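Local coordinates for beta subunit of a putative Aromatic-ring-hydroxylating dioxygenase (Novosphingobium aromaticivorans DSM 12444, PDB 3EBY), which is of unknown function but is probably the beta subunit of an aromatic-ring-hydroxylating dioxygenase, in which such subunits are generally thought to be structural, at residues P36-V47 with A60-A71; D72-A80 with I155-I163. All blocks are in the same frame, centred on the assembly; numbering follows the deposited sequence. Where two conformers were deposited one is given.

Contact 1 of 2, residues P36-V47 with A60-A71; sequences PTLFVDDCLYQV and AVMYCDSKGMLA
K67 reaches across to D41 and the turn of chain before it. CB rests against D41 O, the same oxygen that accepts K67 N at 2.9 Å in the plane of its carbonyl. With CG anti to the backbone N (chi1 -173°) and 4.1 Å from P36 O, the chain runs out extended, CD passing beside D41 OD1, until the bend at chi3 (-77°) lays CE against both P36 O and F39 O. NZ then makes a salt bridge to D41 OD1, 2.9 Å away and nearly along its C-O bond, donates to F39 O, tilted out of that carbonyl plane, and meets a water held by T37 O. Three acceptors thus fix the rotation of the ammonium group. One helical turn on, L70 splits its tip: CD1 sits over one face of the F39 ring, 3.8 Å from its centroid, while CD2 presses on Y45 CB at 3.8 Å. W35 meets both aromatic rings edge-to-face. At the far end M62, a selenomethionine, brings SE to the edge of the Y45 ring, 4.0 Å from CE2, in a Met-aromatic contact, and its CB packs on V47. Y45 N bonds to C64 O almost straight (174°), and a classic bulge interrupts the antiparallel pairing where V61 and M62 both face V47. This bulged beta hairpin belongs to the curved sheet of the NTF2-like fold; a helix N-capped by S66 follows it.

Contact 2 of 2, residues D72-A80 with I155-I163; sequences DRVVALRKA and IATLLATPI
In this NTF2-like fold the C-terminal tail, irregular throughout 155-163, folds back from the sheet along the last turns of helix 67-79, and L77 and L159 meet where the two run closest. L77 wedges its forked tip against the tail: CG lies anti to the carbonyl carbon, and from there CD2 touches L159 O at 3.3 Å and L159 CB, while CD1 spans A160 O, the T161 backbone and P162 CD, the last at 4.1 Å. L159 answers with its own fork. Its CD1 lies 3.2 Å from A80 O and packs on A80 CB at 3.7 Å, and its CD2 approaches A76 O, so that the leucine lies along the end of the helix, where A80 is the first residue to leave helical geometry. The backbone of L159 has left-handed helical angles (phi 50°), which mark a sharp local turn of the tail. The polar link comes from R73, one turn earlier in the helix. Its side chain is bent at chi3 (-73°), bringing the guanidinium edge toward A160, and M62 packs beside the arginine. NH1 is shared: it gives a weak hydrogen bond to A160 O at 3.0 Å, bent to 134°, and donates at 2.9 Å to a water that also accepts from A160 N.

Contacts 1 and 2 share helix 67-79: its first turn packs on the hairpin, its later turns on the C-terminal tail, and the two centres lie about 13 Å apart. Several touches join them directly. Y45 OH stands 2.7 Å from I163 OXT, a probable hydrogen bond that draws the chain end to the sheet; Y23 also bonds to that OXT, and H90 and Y130 bond to the other carboxylate oxygen. M62 CG packs 3.6 Å from R73 NH2, and P36 CG lies 3.8 Å from V74 CG2. Helix, hairpin and tail therefore close on one another within one chain, without help from another subunit of the three-chain assembly.

Contact 1 of 2, residues P36-V47 with A60-A71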
ATOM      1  N   PRO A  36      19.416  10.167  -6.784  1.00 17.38           N
ATOM      2  CA  PRO A  36      20.716   9.497  -6.954  1.00 15.65           C
ATOM      3  C   PRO A  36      21.450   9.262  -5.617  1.00 12.60           C
ATOM      4  O   PRO A  36      22.152   8.285  -5.486  1.00 15.75           O
ATOM      5  CB  PRO A  36      21.494  10.455  -7.878  1.00 18.15           C
ATOM      6  CG  PRO A  36      20.434  11.254  -8.585  1.00 18.81           C
ATOM      7  CD  PRO A  36      19.341  11.411  -7.586  1.00 17.88           C
ATOM      8  N   THR A  37      21.195  10.123  -4.619  1.00 14.54           N
ATOM      9  CA  THR A  37      21.851  10.005  -3.301  1.00 15.00           C
ATOM     10  C   THR A  37      21.424   8.765  -2.501  1.00 14.06           C
ATOM     11  O   THR A  37      22.091   8.384  -1.519  1.00 15.18           O
ATOM     12  CB  THR A  37      21.631  11.272  -2.409  1.00 13.17           C
ATOM     13  OG1 THR A  37      20.318  11.279  -1.845  1.00 18.19           O
ATOM     14  CG2 THR A  37      21.918  12.577  -3.200  1.00 16.16           C
ATOM     15  N   LEU A  38      20.328   8.145  -2.911  1.00 15.52           N
ATOM     16  CA  LEU A  38      19.770   6.951  -2.233  1.00 17.36           C
ATOM     17  C   LEU A  38      20.497   5.666  -2.651  1.00 16.48           C
ATOM     18  O   LEU A  38      20.219   4.584  -2.142  1.00 16.24           O
ATOM     19  CB  LEU A  38      18.273   6.827  -2.528  1.00 17.69           C
ATOM     20  CG  LEU A  38      17.461   8.098  -2.240  1.00 16.75           C
ATOM     21  CD1 LEU A  38      15.959   7.897  -2.526  1.00 16.29           C
ATOM     22  CD2 LEU A  38      17.678   8.533  -0.763  1.00 16.74           C
ATOM     23  N   PHE A  39      21.414   5.808  -3.593  1.00 14.26           N
ATOM     24  CA  PHE A  39      22.212   4.686  -4.115  1.00 17.34           C
ATOM     25  C   PHE A  39      23.695   4.847  -3.732  1.00 15.74           C
ATOM     26  O   PHE A  39      24.170   5.957  -3.458  1.00 15.59           O
ATOM     27  CB  PHE A  39      22.133   4.653  -5.646  1.00 18.09           C
ATOM     28  CG  PHE A  39      20.746   4.395  -6.198  1.00 14.46           C
ATOM     29  CD1 PHE A  39      19.824   5.420  -6.311  1.00 16.54           C
ATOM     30  CD2 PHE A  39      20.429   3.136  -6.743  1.00 21.10           C
ATOM     31  CE1 PHE A  39      18.519   5.152  -6.801  1.00 15.03           C
ATOM     32  CE2 PHE A  39      19.173   2.894  -7.310  1.00 14.53           C
ATOM     33  CZ  PHE A  39      18.231   3.918  -7.346  1.00 14.51           C
ATOM     34  N   VAL A  40      24.431   3.735  -3.710  1.00 13.36           N
ATOM     35  CA  VAL A  40      25.894   3.806  -3.604  1.00 12.38           C
ATOM     36  C   VAL A  40      26.424   4.311  -4.951  1.00 14.53           C
ATOM     37  O   VAL A  40      25.678   4.298  -5.949  1.00 14.30           O
ATOM     38  CB  VAL A  40      26.529   2.439  -3.283  1.00 14.32           C
ATOM     39  CG1 VAL A  40      25.902   1.842  -2.011  1.00 15.50           C
ATOM     40  CG2 VAL A  40      26.441   1.438  -4.506  1.00 14.18           C
ATOM     41  N   ASP A  41      27.693   4.692  -5.009  1.00 14.39           N
ATOM     42  CA  ASP A  41      28.279   5.246  -6.262  1.00 14.81           C
ATOM     43  C   ASP A  41      28.330   4.171  -7.369  1.00 14.39           C
ATOM     44  O   ASP A  41      27.964   4.437  -8.530  1.00 16.41           O
ATOM     45  CB  ASP A  41      29.685   5.789  -6.033  1.00 14.57           C
ATOM     46  CG  ASP A  41      29.710   7.102  -5.224  1.00 15.21           C
ATOM     47  OD1 ASP A  41      28.641   7.589  -4.817  1.00 11.65           O
ATOM     48  OD2 ASP A  41      30.834   7.575  -4.924  1.00 14.28           O
ATOM     49  N   ASP A  42      28.795   2.975  -7.006  1.00 15.45           N
ATOM     50  CA  ASP A  42      28.963   1.856  -7.960  1.00 13.98           C
ATOM     51  C   ASP A  42      27.711   0.955  -7.915  1.00 14.38           C
ATOM     52  O   ASP A  42      27.737  -0.168  -7.414  1.00 15.70           O
ATOM     53  CB  ASP A  42      30.223   1.076  -7.602  1.00 14.55           C
ATOM     54  CG  ASP A  42      30.504  -0.081  -8.562  1.00 23.53           C
ATOM     55  OD1 ASP A  42      29.936  -0.107  -9.676  1.00 17.82           O
ATOM     56  OD2 ASP A  42      31.250  -0.985  -8.150  1.00 21.94           O
ATOM     57  N   CYS A  43      26.622   1.501  -8.411  1.00 13.64           N
ATOM     58  CA  CYS A  43      25.299   0.907  -8.264  1.00 15.80           C
ATOM     59  C   CYS A  43      24.779   0.371  -9.599  1.00 16.02           C
ATOM     60  O   CYS A  43      25.385   0.614 -10.667  1.00 16.33           O
ATOM     61  CB  CYS A  43      24.338   1.973  -7.755  1.00 15.75           C
ATOM     62  SG  CYS A  43      24.125   3.408  -8.889  1.00 17.45           S
ATOM     63  N   LEU A  44      23.614  -0.274  -9.530  1.00 16.37           N
ATOM     64  CA  LEU A  44      22.873  -0.694 -10.711  1.00 16.54           C
ATOM     65  C   LEU A  44      21.369  -0.405 -10.494  1.00 16.07           C
ATOM     66  O   LEU A  44      20.813  -0.754  -9.461  1.00 20.74           O
ATOM     67  CB  LEU A  44      23.097  -2.180 -10.997  1.00 16.53           C
ATOM     68  CG  LEU A  44      22.323  -2.733 -12.218  1.00 20.88           C
ATOM     69  CD1 LEU A  44      22.883  -2.136 -13.523  1.00 20.47           C
ATOM     70  CD2 LEU A  44      22.383  -4.243 -12.257  1.00 28.49           C
ATOM     71  N   TYR A  45      20.791   0.369 -11.401  1.00 15.61           N
ATOM     72  CA  TYR A  45      19.361   0.629 -11.415  1.00 15.43           C
ATOM     73  C   TYR A  45      18.842   0.234 -12.787  1.00 13.09           C
ATOM     74  O   TYR A  45      19.337   0.725 -13.803  1.00 17.45           O
ATOM     75  CB  TYR A  45      19.065   2.114 -11.162  1.00 14.12           C
ATOM     76  CG  TYR A  45      17.592   2.462 -11.274  1.00 15.33           C
ATOM     77  CD1 TYR A  45      16.709   2.153 -10.248  1.00 13.59           C
ATOM     78  CD2 TYR A  45      17.076   3.040 -12.428  1.00 16.66           C
ATOM     79  CE1 TYR A  45      15.325   2.451 -10.351  1.00 12.28           C
ATOM     80  CE2 TYR A  45      15.708   3.346 -12.548  1.00 17.38           C
ATOM     81  CZ  TYR A  45      14.851   3.091 -11.503  1.00 16.35           C
ATOM     82  OH  TYR A  45      13.504   3.393 -11.652  1.00 16.32           O
ATOM     83  N   GLN A  46      17.822  -0.605 -12.815  1.00 12.98           N
ATOM     84  CA  GLN A  46      17.220  -0.973 -14.077  1.00 16.43           C
ATOM     85  C   GLN A  46      15.729  -1.217 -13.951  1.00 15.20           C
ATOM     86  O   GLN A  46      15.197  -1.513 -12.850  1.00 16.46           O
ATOM     87  CB  GLN A  46      17.937  -2.180 -14.690  1.00 16.15           C
ATOM     88  CG  GLN A  46      17.751  -3.472 -13.979  1.00 22.73           C
ATOM     89  CD  GLN A  46      18.719  -4.562 -14.476  1.00 30.93           C
ATOM     90  OE1 GLN A  46      19.334  -4.438 -15.555  1.00 30.42           O
ATOM     91  NE2 GLN A  46      18.868  -5.610 -13.687  1.00 31.39           N
ATOM     92  N   VAL A  47      15.051  -1.058 -15.080  1.00 16.49           N
ATOM     93  CA  VAL A  47      13.605  -1.224 -15.175  1.00 15.27           C
ATOM     94  C   VAL A  47      13.381  -2.224 -16.344  1.00 15.48           C
ATOM     95  O   VAL A  47      13.761  -1.946 -17.502  1.00 15.69           O
ATOM     96  CB  VAL A  47      12.899   0.139 -15.429  1.00 14.05           C
ATOM     97  CG1 VAL A  47      11.383  -0.077 -15.641  1.00 14.19           C
ATOM     98  CG2 VAL A  47      13.171   1.142 -14.231  1.00 15.83           C
ATOM     99  N   ALA A  60      16.332  -3.986 -20.808  1.00 22.26           N
ATOM    100  CA  ALA A  60      15.924  -3.003 -19.827  1.00 21.70           C
ATOM    101  C   ALA A  60      15.471  -1.757 -20.574  1.00 18.87           C
ATOM    102  O   ALA A  60      16.164  -1.283 -21.466  1.00 23.34           O
ATOM    103  CB  ALA A  60      17.089  -2.662 -18.910  1.00 21.00           C
ATOM    104  N   VAL A  61      14.343  -1.195 -20.166  0.50 18.87           N
ATOM    105  CA  VAL A  61      13.828   0.037 -20.773  0.50 19.79           C
ATOM    106  C   VAL A  61      14.339   1.302 -20.032  0.50 21.38           C
ATOM    107  O   VAL A  61      14.147   2.427 -20.494  0.50 17.64           O
ATOM    108  CB  VAL A  61      12.282   0.000 -20.842  0.50 21.59           C
ATOM    109  CG1 VAL A  61      11.730   1.326 -21.350  0.50 33.11           C
ATOM    110  CG2 VAL A  61      11.823  -1.164 -21.760  0.50 20.62           C
HETATM  111  N   MSE A  62      14.984   1.101 -18.889  1.00 19.43           N
HETATM  112  CA  MSE A  62      15.715   2.163 -18.204  1.00 21.93           C
HETATM  113  C   MSE A  62      16.906   1.482 -17.529  1.00 19.80           C
HETATM  114  O   MSE A  62      16.794   0.357 -17.025  1.00 17.85           O
HETATM  115  CB  MSE A  62      14.820   2.896 -17.181  1.00 24.66           C
HETATM  116  CG  MSE A  62      15.332   4.247 -16.779  1.00 32.80           C
HETATM  117 SE   MSE A  62      14.028   5.279 -15.678  0.75 30.79          SE
HETATM  118  CE  MSE A  62      12.677   4.758 -16.274  1.00 12.03           C
ATOM    119  N   TYR A  63      18.092   2.056 -17.675  1.00 23.20           N
ATOM    120  CA  TYR A  63      19.289   1.343 -17.251  1.00 20.66           C
ATOM    121  C   TYR A  63      20.417   2.318 -16.846  1.00 23.75           C
ATOM    122  O   TYR A  63      20.784   3.220 -17.625  1.00 27.91           O
ATOM    123  CB  TYR A  63      19.760   0.452 -18.377  1.00 22.42           C
ATOM    124  CG  TYR A  63      21.017  -0.318 -18.067  1.00 21.94           C
ATOM    125  CD1 TYR A  63      22.267   0.220 -18.332  1.00 29.18           C
ATOM    126  CD2 TYR A  63      20.951  -1.600 -17.548  1.00 22.35           C
ATOM    127  CE1 TYR A  63      23.417  -0.503 -18.067  1.00 28.53           C
ATOM    128  CE2 TYR A  63      22.079  -2.303 -17.249  1.00 26.89           C
ATOM    129  CZ  TYR A  63      23.308  -1.759 -17.525  1.00 21.56           C
ATOM    130  OH  TYR A  63      24.429  -2.479 -17.243  1.00 32.20           O
ATOM    131  N   CYS A  64      20.908   2.161 -15.616  1.00 20.21           N
ATOM    132  CA  CYS A  64      22.007   2.992 -15.082  1.00 19.72           C
ATOM    133  C   CYS A  64      22.963   2.091 -14.324  1.00 18.75           C
ATOM    134  O   CYS A  64      22.566   1.475 -13.344  1.00 17.95           O
ATOM    135  CB  CYS A  64      21.477   4.043 -14.128  1.00 19.75           C
ATOM    136  SG  CYS A  64      20.200   5.160 -14.739  1.00 27.00           S
ATOM    137  N   ASP A  65      24.233   2.077 -14.715  1.00 17.08           N
ATOM    138  CA  ASP A  65      25.212   1.200 -14.058  1.00 18.23           C
ATOM    139  C   ASP A  65      26.278   1.975 -13.268  1.00 17.22           C
ATOM    140  O   ASP A  65      27.353   1.431 -12.905  1.00 16.91           O
ATOM    141  CB  ASP A  65      25.842   0.255 -15.087  1.00 20.96           C
ATOM    142  CG  ASP A  65      26.660   0.981 -16.137  1.00 19.11           C
ATOM    143  OD1 ASP A  65      26.811   2.217 -16.068  1.00 23.66           O
ATOM    144  OD2 ASP A  65      27.169   0.293 -17.041  1.00 37.28           O
ATOM    145  N   SER A  66      25.955   3.226 -12.959  1.00 19.20           N
ATOM    146  CA  SER A  66      26.741   4.055 -12.068  1.00 17.87           C
ATOM    147  C   SER A  66      25.868   5.203 -11.557  1.00 20.22           C
ATOM    148  O   SER A  66      24.842   5.535 -12.146  1.00 20.34           O
ATOM    149  CB  SER A  66      27.942   4.641 -12.798  1.00 17.87           C
ATOM    150  OG  SER A  66      27.536   5.657 -13.728  1.00 19.00           O
ATOM    151  N   LYS A  67      26.311   5.847 -10.494  1.00 17.79           N
ATOM    152  CA  LYS A  67      25.609   7.026  -9.998  1.00 19.66           C
ATOM    153  C   LYS A  67      25.633   8.160 -11.011  1.00 19.57           C
ATOM    154  O   LYS A  67      24.672   8.934 -11.107  1.00 20.49           O
ATOM    155  CB  LYS A  67      26.194   7.491  -8.669  1.00 18.69           C
ATOM    156  CG  LYS A  67      25.379   8.605  -8.042  1.00 20.98           C
ATOM    157  CD  LYS A  67      25.842   8.912  -6.684  1.00 19.75           C
ATOM    158  CE  LYS A  67      25.361   7.881  -5.696  1.00 14.94           C
ATOM    159  NZ  LYS A  67      25.880   8.142  -4.344  1.00 14.79           N
ATOM    160  N   GLY A  68      26.707   8.237 -11.797  1.00 18.95           N
ATOM    161  CA  GLY A  68      26.825   9.247 -12.841  1.00 21.71           C
ATOM    162  C   GLY A  68      25.686   9.184 -13.838  1.00 17.33           C
ATOM    163  O   GLY A  68      25.147  10.228 -14.243  1.00 17.42           O
HETATM  164  N   MSE A  69      25.266   7.964 -14.186  1.00 18.64           N
HETATM  165  CA  MSE A  69      24.124   7.771 -15.070  1.00 18.69           C
HETATM  166  C   MSE A  69      22.785   8.173 -14.409  1.00 17.16           C
HETATM  167  O   MSE A  69      21.925   8.749 -15.072  1.00 19.40           O
HETATM  168  CB  MSE A  69      24.070   6.325 -15.597  1.00 17.69           C
HETATM  169  CG  MSE A  69      25.244   5.961 -16.484  1.00 23.68           C
HETATM  170 SE   MSE A  69      24.995   4.314 -17.486  0.75 17.59          SE
HETATM  171  CE  MSE A  69      23.521   4.762 -18.528  1.00 24.66           C
ATOM    172  N   LEU A  70      22.626   7.899 -13.103  1.00 18.20           N
ATOM    173  CA  LEU A  70      21.457   8.365 -12.354  1.00 17.44           C
ATOM    174  C   LEU A  70      21.370   9.900 -12.441  1.00 16.77           C
ATOM    175  O   LEU A  70      20.305  10.467 -12.746  1.00 16.36           O
ATOM    176  CB  LEU A  70      21.548   7.955 -10.872  1.00 16.58           C
ATOM    177  CG  LEU A  70      21.680   6.475 -10.491  1.00 20.07           C
ATOM    178  CD1 LEU A  70      21.751   6.324  -8.953  1.00 20.80           C
ATOM    179  CD2 LEU A  70      20.539   5.636 -11.076  1.00 19.82           C
ATOM    180  N   ALA A  71      22.493  10.554 -12.147  1.00 17.30           N
ATOM    181  CA  ALA A  71      22.563  12.012 -12.131  1.00 16.20           C
ATOM    182  C   ALA A  71      22.331  12.569 -13.517  1.00 17.29           C
ATOM    183  O   ALA A  71      21.640  13.573 -13.667  1.00 17.34           O
ATOM    184  CB  ALA A  71      23.901  12.483 -11.577  1.00 18.03           C
TER
HETATM  185  O   HOH W   1      24.880   8.474  -1.430  1.00 19.51           O
HETATM  186  O   HOH W   2      29.421   1.753 -11.359  1.00 29.42           O

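Contact 2 of 2, residues D72-A80 with I155-I163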
ATOM      1  N   ASP A  72      22.862  11.896 -14.536  1.00 18.54           N
ATOM      2  CA  ASP A  72      22.648  12.321 -15.926  1.00 19.72           C
ATOM      3  C   ASP A  72      21.159  12.378 -16.248  1.00 18.36           C
ATOM      4  O   ASP A  72      20.710  13.293 -16.939  1.00 16.18           O
ATOM      5  CB  ASP A  72      23.323  11.386 -16.919  1.00 19.82           C
ATOM      6  CG  ASP A  72      24.841  11.556 -16.978  1.00 19.16           C
ATOM      7  OD1 ASP A  72      25.366  12.586 -16.514  1.00 20.82           O
ATOM      8  OD2 ASP A  72      25.489  10.639 -17.543  1.00 21.88           O
ATOM      9  N   ARG A  73      20.405  11.393 -15.772  1.00 19.39           N
ATOM     10  CA  ARG A  73      18.952  11.382 -15.983  1.00 19.18           C
ATOM     11  C   ARG A  73      18.252  12.576 -15.304  1.00 18.12           C
ATOM     12  O   ARG A  73      17.384  13.210 -15.897  1.00 18.76           O
ATOM     13  CB  ARG A  73      18.346  10.044 -15.503  1.00 20.89           C
ATOM     14  CG  ARG A  73      16.838   9.958 -15.683  1.00 20.44           C
ATOM     15  CD  ARG A  73      16.355   8.502 -15.528  1.00 21.62           C
ATOM     16  NE  ARG A  73      16.705   7.670 -16.681  1.00 20.62           N
ATOM     17  CZ  ARG A  73      16.094   7.741 -17.872  1.00 19.29           C
ATOM     18  NH1 ARG A  73      15.015   8.502 -18.036  1.00 21.20           N
ATOM     19  NH2 ARG A  73      16.503   6.984 -18.875  1.00 21.54           N
ATOM     20  N   VAL A  74      18.603  12.858 -14.059  1.00 17.78           N
ATOM     21  CA  VAL A  74      17.970  13.973 -13.333  1.00 18.17           C
ATOM     22  C   VAL A  74      18.268  15.306 -14.032  1.00 19.78           C
ATOM     23  O   VAL A  74      17.350  16.118 -14.274  1.00 20.60           O
ATOM     24  CB  VAL A  74      18.458  14.021 -11.882  1.00 18.06           C
ATOM     25  CG1 VAL A  74      17.947  15.310 -11.180  1.00 17.90           C
ATOM     26  CG2 VAL A  74      18.031  12.743 -11.133  1.00 16.55           C
ATOM     27  N   VAL A  75      19.535  15.502 -14.400  1.00 21.04           N
ATOM     28  CA  VAL A  75      19.965  16.697 -15.162  1.00 20.45           C
ATOM     29  C   VAL A  75      19.163  16.869 -16.462  1.00 19.45           C
ATOM     30  O   VAL A  75      18.686  17.965 -16.771  1.00 20.24           O
ATOM     31  CB  VAL A  75      21.465  16.651 -15.481  1.00 24.74           C
ATOM     32  CG1 VAL A  75      21.828  17.699 -16.557  1.00 23.19           C
ATOM     33  CG2 VAL A  75      22.295  16.857 -14.198  1.00 21.66           C
ATOM     34  N   ALA A  76      19.034  15.793 -17.228  1.00 19.49           N
ATOM     35  CA  ALA A  76      18.285  15.832 -18.475  1.00 21.55           C
ATOM     36  C   ALA A  76      16.786  16.157 -18.238  1.00 21.98           C
ATOM     37  O   ALA A  76      16.181  16.895 -19.008  1.00 19.07           O
ATOM     38  CB  ALA A  76      18.432  14.510 -19.219  1.00 20.85           C
ATOM     39  N   LEU A  77      16.195  15.570 -17.199  1.00 20.02           N
ATOM     40  CA  LEU A  77      14.792  15.817 -16.868  1.00 21.82           C
ATOM     41  C   LEU A  77      14.563  17.291 -16.485  1.00 22.38           C
ATOM     42  O   LEU A  77      13.554  17.896 -16.866  1.00 25.42           O
ATOM     43  CB  LEU A  77      14.341  14.886 -15.726  1.00 22.13           C
ATOM     44  CG  LEU A  77      14.220  13.397 -16.091  1.00 23.28           C
ATOM     45  CD1 LEU A  77      13.729  12.565 -14.916  1.00 22.55           C
ATOM     46  CD2 LEU A  77      13.326  13.195 -17.258  1.00 25.34           C
ATOM     47  N   ARG A  78      15.512  17.870 -15.771  1.00 22.65           N
ATOM     48  CA  ARG A  78      15.457  19.308 -15.458  1.00 24.24           C
ATOM     49  C   ARG A  78      15.660  20.177 -16.705  1.00 24.46           C
ATOM     50  O   ARG A  78      14.972  21.173 -16.893  1.00 24.01           O
ATOM     51  CB  ARG A  78      16.522  19.667 -14.425  1.00 26.60           C
ATOM     52  CG  ARG A  78      16.367  18.981 -13.079  1.00 32.55           C
ATOM     53  CD  ARG A  78      14.953  18.971 -12.653  1.00 29.66           C
ATOM     54  NE  ARG A  78      14.794  18.666 -11.237  1.00 31.17           N
ATOM     55  CZ  ARG A  78      13.618  18.429 -10.678  1.00 32.71           C
ATOM     56  NH1 ARG A  78      12.533  18.375 -11.433  1.00 27.23           N
ATOM     57  NH2 ARG A  78      13.528  18.206  -9.373  1.00 22.26           N
ATOM     58  N   LYS A  79      16.656  19.840 -17.506  1.00 24.58           N
ATOM     59  CA  LYS A  79      16.982  20.623 -18.688  1.00 29.32           C
ATOM     60  C   LYS A  79      15.825  20.623 -19.693  1.00 32.43           C
ATOM     61  O   LYS A  79      15.441  21.676 -20.195  1.00 34.47           O
ATOM     62  CB  LYS A  79      18.256  20.079 -19.343  1.00 25.96           C
ATOM     63  CG  LYS A  79      18.940  21.048 -20.270  1.00 34.09           C
ATOM     64  CD  LYS A  79      20.348  20.567 -20.617  1.00 35.04           C
ATOM     65  N   ALA A  80      15.272  19.446 -19.984  1.00 32.55           N
ATOM     66  CA  ALA A  80      14.219  19.337 -20.988  1.00 40.70           C
ATOM     67  C   ALA A  80      12.898  19.104 -20.297  1.00 48.82           C
ATOM     68  O   ALA A  80      12.246  18.098 -20.535  1.00 52.79           O
ATOM     69  CB  ALA A  80      14.529  18.193 -21.977  1.00 39.14           C
ATOM     70  N   ILE A 155       5.089   2.182 -21.110  1.00 22.60           N
ATOM     71  CA  ILE A 155       5.909   2.881 -20.156  1.00 21.15           C
ATOM     72  C   ILE A 155       6.576   3.994 -20.956  1.00 20.46           C
ATOM     73  O   ILE A 155       6.786   3.843 -22.176  1.00 17.61           O
ATOM     74  CB  ILE A 155       6.950   1.928 -19.520  1.00 20.75           C
ATOM     75  CG1 ILE A 155       7.684   2.589 -18.347  1.00 21.57           C
ATOM     76  CG2 ILE A 155       7.953   1.421 -20.567  1.00 19.63           C
ATOM     77  CD1 ILE A 155       8.556   1.631 -17.579  1.00 22.02           C
ATOM     78  N   ALA A 156       6.838   5.125 -20.304  1.00 18.27           N
ATOM     79  CA  ALA A 156       7.471   6.262 -20.997  1.00 18.71           C
ATOM     80  C   ALA A 156       8.834   5.852 -21.532  1.00 15.52           C
ATOM     81  O   ALA A 156       9.631   5.238 -20.811  1.00 19.49           O
ATOM     82  CB  ALA A 156       7.632   7.434 -20.054  1.00 18.30           C
ATOM     83  N   THR A 157       9.145   6.277 -22.755  1.00 16.70           N
ATOM     84  CA  THR A 157      10.463   6.036 -23.322  1.00 16.05           C
ATOM     85  C   THR A 157      11.232   7.325 -23.630  1.00 20.38           C
ATOM     86  O   THR A 157      12.418   7.268 -23.992  1.00 18.80           O
ATOM     87  CB  THR A 157      10.398   5.167 -24.593  1.00 18.68           C
ATOM     88  OG1 THR A 157       9.670   5.856 -25.630  1.00 19.96           O
ATOM     89  CG2 THR A 157       9.730   3.815 -24.286  1.00 17.86           C
ATOM     90  N   LEU A 158      10.582   8.484 -23.440  1.00 17.84           N
ATOM     91  CA  LEU A 158      11.260   9.785 -23.594  1.00 15.35           C
ATOM     92  C   LEU A 158      11.142  10.564 -22.290  1.00 18.64           C
ATOM     93  O   LEU A 158      10.029  10.744 -21.750  1.00 19.30           O
ATOM     94  CB  LEU A 158      10.648  10.599 -24.761  1.00 18.05           C
ATOM     95  CG  LEU A 158      11.242  12.003 -25.027  1.00 14.54           C
ATOM     96  CD1 LEU A 158      12.675  11.879 -25.555  1.00 17.20           C
ATOM     97  CD2 LEU A 158      10.373  12.802 -26.009  1.00 15.43           C
ATOM     98  N   LEU A 159      12.288  10.988 -21.758  1.00 17.60           N
ATOM     99  CA  LEU A 159      12.322  11.813 -20.521  1.00 17.54           C
ATOM    100  C   LEU A 159      11.476  11.188 -19.412  1.00 21.78           C
ATOM    101  O   LEU A 159      10.691  11.877 -18.734  1.00 20.17           O
ATOM    102  CB  LEU A 159      11.877  13.259 -20.827  1.00 18.54           C
ATOM    103  CG  LEU A 159      12.808  14.039 -21.769  1.00 23.23           C
ATOM    104  CD1 LEU A 159      12.172  15.353 -22.220  1.00 20.48           C
ATOM    105  CD2 LEU A 159      14.197  14.268 -21.166  1.00 18.74           C
ATOM    106  N   ALA A 160      11.696   9.888 -19.190  1.00 17.25           N
ATOM    107  CA  ALA A 160      10.948   9.117 -18.223  1.00 20.47           C
ATOM    108  C   ALA A 160      11.410   9.407 -16.777  1.00 17.87           C
ATOM    109  O   ALA A 160      12.608   9.392 -16.473  1.00 18.08           O
ATOM    110  CB  ALA A 160      11.084   7.607 -18.544  1.00 18.12           C
ATOM    111  N   THR A 161      10.468   9.685 -15.883  0.50 21.23           N
ATOM    112  CA  THR A 161      10.820   9.822 -14.475  0.50 20.29           C
ATOM    113  C   THR A 161      11.060   8.410 -13.891  0.50 18.13           C
ATOM    114  O   THR A 161      10.426   7.436 -14.317  0.50 19.32           O
ATOM    115  CB  THR A 161       9.730  10.586 -13.655  0.50 22.00           C
ATOM    116  OG1 THR A 161       8.443  10.005 -13.895  0.50 27.23           O
ATOM    117  CG2 THR A 161       9.703  12.065 -14.038  0.50 23.49           C
ATOM    118  N   PRO A 162      12.030   8.281 -12.979  1.00 19.27           N
ATOM    119  CA  PRO A 162      12.332   6.973 -12.393  1.00 17.09           C
ATOM    120  C   PRO A 162      11.149   6.314 -11.681  1.00 19.32           C
ATOM    121  O   PRO A 162      10.224   7.017 -11.204  1.00 19.52           O
ATOM    122  CB  PRO A 162      13.471   7.282 -11.407  1.00 19.96           C
ATOM    123  CG  PRO A 162      14.073   8.568 -11.920  1.00 22.87           C
ATOM    124  CD  PRO A 162      12.926   9.331 -12.450  1.00 23.18           C
ATOM    125  N   ILE A 163      11.148   4.981 -11.709  1.00 18.80           N
ATOM    126  CA  ILE A 163      10.188   4.137 -11.010  1.00 18.63           C
ATOM    127  C   ILE A 163      10.719   3.858  -9.610  1.00 19.42           C
ATOM    128  O   ILE A 163       9.975   3.926  -8.624  1.00 17.01           O
ATOM    129  CB  ILE A 163       9.947   2.772 -11.754  1.00 19.70           C
ATOM    130  CG1 ILE A 163       9.441   2.994 -13.171  1.00 20.84           C
ATOM    131  CG2 ILE A 163       8.925   1.891 -10.991  1.00 18.22           C
ATOM    132  CD1 ILE A 163       8.116   3.730 -13.208  1.00 23.28           C
ATOM    133  OXT ILE A 163      11.926   3.598  -9.429  1.00 16.77           O
TER
HETATM  134  O   HOH W   3      13.760   8.275 -20.628  1.00 20.82           O